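Side-chain contact in PA4485 (PDB 4AVR), which belongs to the RlpA family and is probably a lytic transglycosylase that prefers glycan strands stripped of their stem peptides: residues K74-G78 / L79-R83. Residues are numbered along the deposited sequence; the frame is centred on the assembly and turned at random.
Sequences KAAEG and LGMIR
Ala76 is met by two side chains from beyond the helix end: its CB lies 3.6 Å from CG of Met81 and 3.7 Å from CD1 of Ile82. Met81 reaches it because its CG sits between the backbone N and the carbonyl carbon (chi1 69°), which also brings CG over the carbonyl oxygen of Ala76; the chain then bends about the CG-SD bond. Ile82 folds its CG1-CD1 branch back toward the helix, and CG1 lies 3.8 Å from CG of Glu77, the two side chains crossing at a slant. The extended Glu77 chain carries its carboxylate away from this apolar contact, to a salt bridge with Arg73. Leu79 lays CB, CG and CD1 against the carbonyl oxygen of Ala75, then packs on Val44 and Val53 of the sheet.

Backbone bonds close the turn. Leu79 N donates to Ala75 O (2.9 Å), with a weak second bond to Ala76 O. Met81 N gives an almost straight bond (177°) to Ala76 O at 3.0 Å, whereas Gly80 N approaches Glu77 O (3.1 Å) from above the carbonyl plane, off its lone pairs. Gly80 takes positive phi (64°), a conformation that favours glycine, and turns the chain out of the helix.

Ile82 also packs on Ile82 of the second subunit, so the turn forms part of the contact between the subunits. The arrangement is a Schellman motif, defined by the bonds from Met81 and Gly80 to Ala76 and Glu77 and the apolar contact between Ala76 and Met81, terminating helix 73-79 on the double-psi beta-barrel domain of the RlpA family.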
# COMPACT_ATOMS: atom_id res chain seq x y z
N LYS A 74 4.23 -0.13 -9.50
CA LYS A 74 4.37 -0.23 -10.94
C LYS A 74 3.92 -1.61 -11.43
O LYS A 74 3.26 -1.72 -12.48
CB LYS A 74 5.81 0.06 -11.37
CG LYS A 74 6.02 0.02 -12.87
CD LYS A 74 5.38 1.18 -13.57
CE LYS A 74 5.80 1.23 -15.03
NZ LYS A 74 5.11 2.31 -15.79
N ALA A 75 4.26 -2.66 -10.70
CA ALA A 75 3.80 -4.00 -11.07
C ALA A 75 2.28 -4.11 -10.97
O ALA A 75 1.63 -4.74 -11.82
CB ALA A 75 4.47 -5.06 -10.21
N ALA A 76 1.70 -3.51 -9.94
CA ALA A 76 0.25 -3.50 -9.78
C ALA A 76 -0.45 -2.81 -10.94
O ALA A 76 -1.51 -3.24 -11.40
CB ALA A 76 -0.14 -2.87 -8.47
N GLU A 77 0.15 -1.73 -11.44
CA GLU A 77 -0.37 -1.07 -12.65
C GLU A 77 -0.36 -2.02 -13.84
O GLU A 77 -1.35 -2.12 -14.57
CB GLU A 77 0.44 0.19 -12.97
CG GLU A 77 0.24 1.29 -11.94
CD GLU A 77 1.18 2.46 -12.05
OE1 GLU A 77 2.32 2.34 -12.53
OE2 GLU A 77 0.83 3.52 -11.49
N GLY A 78 0.75 -2.73 -14.04
CA GLY A 78 0.85 -3.69 -15.14
C GLY A 78 -0.16 -4.83 -15.01
O GLY A 78 -0.60 -5.37 -16.01
N LEU A 79 -0.50 -5.18 -13.77
CA LEU A 79 -1.48 -6.24 -13.49
C LEU A 79 -2.92 -5.74 -13.51
O LEU A 79 -3.84 -6.54 -13.40
CB LEU A 79 -1.16 -6.89 -12.15
CG LEU A 79 0.10 -7.75 -12.14
CD1 LEU A 79 0.56 -8.01 -10.71
CD2 LEU A 79 -0.13 -9.07 -12.86
N GLY A 80 -3.13 -4.44 -13.64
CA GLY A 80 -4.48 -3.88 -13.59
C GLY A 80 -5.18 -4.04 -12.27
O GLY A 80 -6.40 -4.19 -12.22
N MET A 81 -4.42 -4.00 -11.18
CA MET A 81 -4.96 -4.26 -9.83
C MET A 81 -4.95 -3.05 -8.90
O MET A 81 -5.18 -3.20 -7.70
CB MET A 81 -4.27 -5.47 -9.19
CG MET A 81 -2.84 -5.24 -8.81
SD MET A 81 -2.00 -6.71 -8.19
CE MET A 81 -2.53 -6.72 -6.51
N ILE A 82 -4.70 -1.86 -9.42
CA ILE A 82 -4.62 -0.67 -8.56
C ILE A 82 -5.95 -0.43 -7.83
O ILE A 82 -5.96 -0.19 -6.62
CB ILE A 82 -4.17 0.57 -9.34
CG1 ILE A 82 -2.70 0.41 -9.76
CG2 ILE A 82 -4.38 1.85 -8.55
CD1 ILE A 82 -1.71 0.50 -8.61
N ARG A 83 -7.06 -0.47 -8.57
CA ARG A 83 -8.36 -0.21 -7.97
C ARG A 83 -8.89 -1.39 -7.18
O ARG A 83 -9.50 -1.20 -6.13
CB ARG A 83 -9.38 0.23 -9.01
CG ARG A 83 -9.10 1.62 -9.53
CD ARG A 83 -9.93 1.93 -10.77
NE ARG A 83 -11.38 1.81 -10.59
CZ ARG A 83 -12.27 2.09 -11.54
NH1 ARG A 83 -11.87 2.50 -12.74
NH2 ARG A 83 -13.57 1.97 -11.30